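Local coordinates for nucleoporin NUP82 (Saccharomyces cerevisiae, PDB 3PBP), which helps build the nuclear pore complex as a structural nucleoporin and, through its N-terminal domain, interacts with NUP116, at residues I360-T365 with Y374-N379; I380-N385 with S412-I417. The protein carries 1 engineered substitution. One frame throughout, in Å; residues are numbered along the deposited sequence.

Contact 1. Residues I360-T365 with Y374-N379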
loop_
_atom_site.group_PDB
_atom_site.type_symbol
_atom_site.label_atom_id
_atom_site.label_comp_id
_atom_site.label_asym_id
_atom_site.label_seq_id
_atom_site.Cartn_x
_atom_site.Cartn_y
_atom_site.Cartn_z
ATOM N N ILE A 360 -10.897 -6.113 -16.227
ATOM C CA ILE A 360 -10.545 -6.769 -14.976
ATOM C C ILE A 360 -11.161 -6.065 -13.783
ATOM O O ILE A 360 -10.768 -4.953 -13.442
ATOM C CB ILE A 360 -9.032 -6.819 -14.776
ATOM C CG1 ILE A 360 -8.370 -7.533 -15.961
ATOM C CG2 ILE A 360 -8.723 -7.564 -13.487
ATOM C CD1 ILE A 360 -6.852 -7.557 -15.920
ATOM N N LYS A 361 -12.117 -6.723 -13.136
ATOM C CA LYS A 361 -12.786 -6.124 -11.992
ATOM C C LYS A 361 -12.119 -6.426 -10.649
ATOM O O LYS A 361 -12.385 -5.731 -9.662
ATOM C CB LYS A 361 -14.272 -6.522 -11.990
ATOM C CG LYS A 361 -15.046 -5.900 -13.170
ATOM C CD LYS A 361 -16.427 -6.515 -13.390
ATOM C CE LYS A 361 -17.423 -6.090 -12.309
ATOM N NZ LYS A 361 -18.756 -6.758 -12.461
ATOM N N SER A 362 -11.253 -7.440 -10.600
ATOM C CA SER A 362 -10.541 -7.759 -9.360
ATOM C C SER A 362 -9.595 -8.949 -9.453
ATOM O O SER A 362 -9.742 -9.815 -10.318
ATOM C CB SER A 362 -11.513 -8.016 -8.223
ATOM O OG SER A 362 -11.933 -9.362 -8.259
ATOM N N LEU A 363 -8.618 -8.970 -8.545
ATOM C CA LEU A 363 -7.614 -10.035 -8.466
ATOM C C LEU A 363 -7.776 -10.757 -7.130
ATOM O O LEU A 363 -8.012 -10.122 -6.093
ATOM C CB LEU A 363 -6.207 -9.450 -8.562
ATOM C CG LEU A 363 -5.918 -8.643 -9.825
ATOM C CD1 LEU A 363 -4.509 -8.083 -9.754
ATOM C CD2 LEU A 363 -6.105 -9.534 -11.057
ATOM N N ILE A 364 -7.647 -12.081 -7.153
ATOM C CA ILE A 364 -7.817 -12.877 -5.942
ATOM C C ILE A 364 -6.813 -14.018 -5.892
ATOM O O ILE A 364 -6.434 -14.562 -6.930
ATOM C CB ILE A 364 -9.248 -13.470 -5.881
ATOM C CG1 ILE A 364 -10.275 -12.342 -5.870
ATOM C CG2 ILE A 364 -9.410 -14.341 -4.652
ATOM C CD1 ILE A 364 -11.705 -12.803 -5.838
ATOM N N THR A 365 -6.376 -14.368 -4.684
ATOM C CA THR A 365 -5.429 -15.466 -4.500
ATOM C C THR A 365 -5.869 -16.345 -3.358
ATOM O O THR A 365 -6.511 -15.884 -2.417
ATOM C CB THR A 365 -4.006 -14.990 -4.160
ATOM O OG1 THR A 365 -4.085 -13.817 -3.342
ATOM C CG2 THR A 365 -3.204 -14.720 -5.421
ATOM N N TYR A 374 -6.302 -15.675 -9.530
ATOM C CA TYR A 374 -7.630 -15.647 -10.122
ATOM C C TYR A 374 -7.936 -14.213 -10.543
ATOM O O TYR A 374 -7.743 -13.268 -9.770
ATOM C CB TYR A 374 -8.678 -16.147 -9.119
ATOM C CG TYR A 374 -8.649 -17.649 -8.925
ATOM C CD1 TYR A 374 -8.955 -18.512 -9.978
ATOM C CD2 TYR A 374 -8.257 -18.211 -7.712
ATOM C CE1 TYR A 374 -8.862 -19.894 -9.830
ATOM C CE2 TYR A 374 -8.158 -19.594 -7.552
ATOM C CZ TYR A 374 -8.459 -20.430 -8.615
ATOM O OH TYR A 374 -8.320 -21.797 -8.475
ATOM N N VAL A 375 -8.382 -14.047 -11.783
ATOM C CA VAL A 375 -8.712 -12.723 -12.283
ATOM C C VAL A 375 -10.179 -12.682 -12.621
ATOM O O VAL A 375 -10.641 -13.400 -13.493
ATOM C CB VAL A 375 -7.942 -12.373 -13.554
ATOM C CG1 VAL A 375 -8.247 -10.932 -13.945
ATOM C CG2 VAL A 375 -6.451 -12.582 -13.347
ATOM N N ILE A 376 -10.918 -11.843 -11.921
ATOM C CA ILE A 376 -12.337 -11.729 -12.180
ATOM C C ILE A 376 -12.604 -10.615 -13.177
ATOM O O ILE A 376 -12.512 -9.429 -12.848
ATOM C CB ILE A 376 -13.112 -11.458 -10.880
ATOM C CG1 ILE A 376 -13.030 -12.695 -9.982
ATOM C CG2 ILE A 376 -14.559 -11.089 -11.192
ATOM C CD1 ILE A 376 -13.837 -12.595 -8.715
ATOM N N SER A 377 -12.912 -11.012 -14.408
ATOM C CA SER A 377 -13.218 -10.062 -15.469
ATOM C C SER A 377 -14.714 -9.721 -15.375
ATOM O O SER A 377 -15.278 -9.701 -14.276
ATOM C CB SER A 377 -12.877 -10.670 -16.834
ATOM O OG SER A 377 -11.520 -11.085 -16.877
ATOM N N ASP A 378 -15.376 -9.476 -16.501
ATOM C CA ASP A 378 -16.785 -9.112 -16.422
ATOM C C ASP A 378 -17.764 -10.264 -16.264
ATOM O O ASP A 378 -18.774 -10.131 -15.574
ATOM C CB ASP A 378 -17.193 -8.274 -17.628
ATOM C CG ASP A 378 -18.103 -7.130 -17.238
ATOM O OD1 ASP A 378 -18.824 -7.278 -16.218
ATOM O OD2 ASP A 378 -18.096 -6.094 -17.945
ATOM N N ASN A 379 -17.482 -11.388 -16.906
ATOM C CA ASN A 379 -18.373 -12.533 -16.805
ATOM C C ASN A 379 -17.587 -13.817 -16.685
ATOM O O ASN A 379 -18.157 -14.910 -16.709
ATOM C CB ASN A 379 -19.284 -12.601 -18.025
ATOM C CG ASN A 379 -20.112 -11.354 -18.186
ATOM O OD1 ASN A 379 -20.850 -10.963 -17.276
ATOM N ND2 ASN A 379 -19.994 -10.713 -19.345
#
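Ile364 and Tyr374 exchange two backbone hydrogen bonds, Ile364 N to Tyr374 O at 2.9 Å and Tyr374 N to Ile364 O at 2.8 Å. Two residues on, Ile376 N donates to Ser362 O at 2.8 Å, but the return bond is disturbed: Ile376 O takes its main bond from Lys361 N at 2.7 Å and only a weak one from Ser362 N. Two residues, Lys361 and Ser362, are set against one, Ile376, across the strands: a classic beta bulge. From the bulge, the Lys361 side chain bends at its third torsion (chi3 73°) and passes Ser377 O, ending in a long salt bridge from NZ to Asp378 OD1 at 3.8 Å.

The packing falls on two faces. On one, Ile364 CD1 meets Ile376 CD1 at 3.6 Å, with Ser362 OG against the CB of Ile376. On the other, Leu363 and Val375 lie side by side, CD2 to CG2 at 3.8 Å, while Val375 CG1 also receives the CG2 branch of Ile360.

Strand 362-364 is an outermost strand of its four-stranded sheet within this chain. Its Leu363 and the preceding Ile360 reach strand 313-319, Leu363 also touches strand 299-306, and Val375 packs on Val384 of strand 380-385.

Contact 2. Residues I380-N385 with S412-I417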
loop_
_atom_site.group_PDB
_atom_site.type_symbol
_atom_site.label_atom_id
_atom_site.label_comp_id
_atom_site.label_asym_id
_atom_site.label_seq_id
_atom_site.Cartn_x
_atom_site.Cartn_y
_atom_site.Cartn_z
ATOM N N ILE A 380 -16.274 -13.681 -16.560
ATOM C CA ILE A 380 -15.415 -14.841 -16.428
ATOM C C ILE A 380 -14.557 -14.741 -15.189
ATOM O O ILE A 380 -14.362 -13.662 -14.631
ATOM C CB ILE A 380 -14.443 -14.987 -17.623
ATOM C CG1 ILE A 380 -15.217 -15.235 -18.912
ATOM C CG2 ILE A 380 -13.484 -16.155 -17.386
ATOM C CD1 ILE A 380 -14.325 -15.640 -20.074
ATOM N N ILE A 381 -14.078 -15.897 -14.752
ATOM C CA ILE A 381 -13.162 -15.985 -13.639
ATOM C C ILE A 381 -12.100 -16.799 -14.326
ATOM O O ILE A 381 -12.315 -17.970 -14.631
ATOM C CB ILE A 381 -13.699 -16.803 -12.450
ATOM C CG1 ILE A 381 -14.908 -16.116 -11.831
ATOM C CG2 ILE A 381 -12.614 -16.939 -11.390
ATOM C CD1 ILE A 381 -15.486 -16.888 -10.668
ATOM N N GLN A 382 -10.980 -16.167 -14.633
ATOM C CA GLN A 382 -9.890 -16.866 -15.286
ATOM C C GLN A 382 -8.828 -17.133 -14.238
ATOM O O GLN A 382 -8.822 -16.515 -13.170
ATOM C CB GLN A 382 -9.311 -16.014 -16.419
ATOM C CG GLN A 382 -10.156 -15.988 -17.679
ATOM C CD GLN A 382 -9.621 -15.025 -18.714
ATOM O OE1 GLN A 382 -9.831 -13.820 -18.622
ATOM N NE2 GLN A 382 -8.910 -15.553 -19.702
ATOM N N GLN A 383 -7.946 -18.075 -14.531
ATOM C CA GLN A 383 -6.870 -18.388 -13.614
ATOM C C GLN A 383 -5.546 -18.353 -14.350
ATOM O O GLN A 383 -5.295 -19.163 -15.241
ATOM C CB GLN A 383 -7.040 -19.768 -12.986
ATOM C CG GLN A 383 -5.971 -20.042 -11.935
ATOM C CD GLN A 383 -5.774 -21.509 -11.644
ATOM O OE1 GLN A 383 -6.167 -22.011 -10.582
ATOM N NE2 GLN A 383 -5.160 -22.212 -12.588
ATOM N N VAL A 384 -4.709 -17.394 -13.982
ATOM C CA VAL A 384 -3.399 -17.265 -14.577
ATOM C C VAL A 384 -2.504 -18.194 -13.765
ATOM O O VAL A 384 -2.438 -18.088 -12.545
ATOM C CB VAL A 384 -2.899 -15.822 -14.469
ATOM C CG1 VAL A 384 -1.559 -15.683 -15.146
ATOM C CG2 VAL A 384 -3.905 -14.893 -15.093
ATOM N N ASN A 385 -1.837 -19.123 -14.436
ATOM C CA ASN A 385 -0.966 -20.058 -13.744
ATOM C C ASN A 385 0.462 -19.890 -14.223
ATOM O O ASN A 385 0.796 -20.311 -15.326
ATOM C CB ASN A 385 -1.431 -21.489 -14.005
ATOM C CG ASN A 385 -0.602 -22.516 -13.262
ATOM O OD1 ASN A 385 0.615 -22.608 -13.446
ATOM N ND2 ASN A 385 -1.259 -23.299 -12.413
ATOM N N SER A 412 2.517 -17.607 -19.030
ATOM C CA SER A 412 1.663 -18.207 -18.022
ATOM C C SER A 412 0.492 -18.905 -18.685
ATOM O O SER A 412 0.006 -18.461 -19.720
ATOM C CB SER A 412 1.144 -17.135 -17.061
ATOM O OG SER A 412 2.216 -16.479 -16.410
ATOM N N LYS A 413 0.050 -20.008 -18.088
ATOM C CA LYS A 413 -1.082 -20.761 -18.610
ATOM C C LYS A 413 -2.363 -20.068 -18.175
ATOM O O LYS A 413 -2.662 -19.980 -16.986
ATOM C CB LYS A 413 -1.076 -22.187 -18.063
ATOM C CG LYS A 413 0.203 -22.953 -18.327
ATOM C CD LYS A 413 0.275 -24.201 -17.461
ATOM C CE LYS A 413 1.668 -24.813 -17.484
ATOM N NZ LYS A 413 1.814 -25.858 -16.428
ATOM N N LEU A 414 -3.111 -19.563 -19.143
ATOM C CA LEU A 414 -4.361 -18.888 -18.852
ATOM C C LEU A 414 -5.438 -19.963 -18.904
ATOM O O LEU A 414 -5.333 -20.904 -19.686
ATOM C CB LEU A 414 -4.625 -17.814 -19.907
ATOM C CG LEU A 414 -5.785 -16.868 -19.629
ATOM C CD1 LEU A 414 -5.472 -16.082 -18.376
ATOM C CD2 LEU A 414 -5.988 -15.927 -20.803
ATOM N N GLU A 415 -6.463 -19.845 -18.070
ATOM C CA GLU A 415 -7.527 -20.842 -18.080
ATOM C C GLU A 415 -8.847 -20.333 -17.533
ATOM O O GLU A 415 -8.904 -19.782 -16.436
ATOM C CB GLU A 415 -7.107 -22.077 -17.292
ATOM C CG GLU A 415 -8.097 -23.216 -17.421
ATOM C CD GLU A 415 -7.573 -24.506 -16.831
ATOM O OE1 GLU A 415 -7.452 -24.589 -15.584
ATOM O OE2 GLU A 415 -7.272 -25.430 -17.620
ATOM N N ASP A 416 -9.912 -20.530 -18.302
ATOM C CA ASP A 416 -11.237 -20.086 -17.889
ATOM C C ASP A 416 -11.809 -21.023 -16.832
ATOM O O ASP A 416 -12.030 -22.209 -17.076
ATOM C CB ASP A 416 -12.166 -20.007 -19.102
ATOM C CG ASP A 416 -11.765 -18.902 -20.074
ATOM O OD1 ASP A 416 -11.855 -17.707 -19.705
ATOM O OD2 ASP A 416 -11.356 -19.225 -21.209
ATOM N N ILE A 417 -12.034 -20.472 -15.647
ATOM C CA ILE A 417 -12.550 -21.237 -14.529
ATOM C C ILE A 417 -14.052 -21.385 -14.602
ATOM O O ILE A 417 -14.576 -22.484 -14.443
ATOM C CB ILE A 417 -12.173 -20.569 -13.181
ATOM C CG1 ILE A 417 -10.665 -20.689 -12.945
ATOM C CG2 ILE A 417 -12.935 -21.204 -12.036
ATOM C CD1 ILE A 417 -10.164 -22.117 -12.812
#
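Asn385 and Lys413 form a reciprocal backbone pair, Asn385 N to Lys413 O at 2.8 Å and Lys413 N to Asn385 O at 2.9 Å. Further along, Gln383 N donates to Glu415 O at 2.7 Å, but the return bond from Glu415 N to Gln383 O is weak. A further bond joins Ile417 N to Ile381 O at 2.7 Å.

Among the polar side chains, Gln382 and Asp416 run side by side from a non-hydrogen-bonded pair, their amide and carboxylate planes only 15° apart. Asp416 OD1 lies by CG of Gln382, and the two side chains meet by packing and not through a hydrogen bond; the CG2 methyl and the CD1 end of Ile380 are beside the same oxygen. The Gln382 chain runs out extended (chi2 174°), which brings its amide end beside the isopropyl group of Leu414, although the close approach of NE2 to a methyl there is doubtful. Ser412 OG is held from outside the pair, by a hydrogen bond to Glu352 OE1.

Apolar contacts follow the two faces. Val384 splits its branches, CG2 meeting Leu414 CD1 at 3.8 Å and CG1 meeting Ser412 CB at 3.6 Å. On the opposite face Ile417 CG1 lies on Gln383 CB at 3.7 Å, and its CB is near CG2 of Ile381.

Strand 413-419 is one of the two outermost strands of this antiparallel sheet within the chain, joined to strand 380-385 through a connection carrying helix 387-399. A four-stranded antiparallel meander in sequence order fits a blade of the beta-propeller, the known fold of the NUP82 N-terminal domain.

Overall arrangement
Contacts 1 and 2 are the two flanking strand pairings of one four-stranded sheet, their centres 10 Å apart, and the middle pair, strands 372-376 and 380-385, joins them. Val375 N probably bonds to Gln382 O at 2.9 Å. On the face that carries Ile364 and Ile376, the Tyr374 ring extends past its neighbour: its OH probably bonds to Gln383 OE1 at 3.0 Å, and its CE1 touches Ile417 CG1 at 3.7 Å, so one side chain of contact 1 reaches the far strand of contact 2. The region interacting with NUP116, residues 1-409, includes contact 1 and 380-385 but stops short of 412-417.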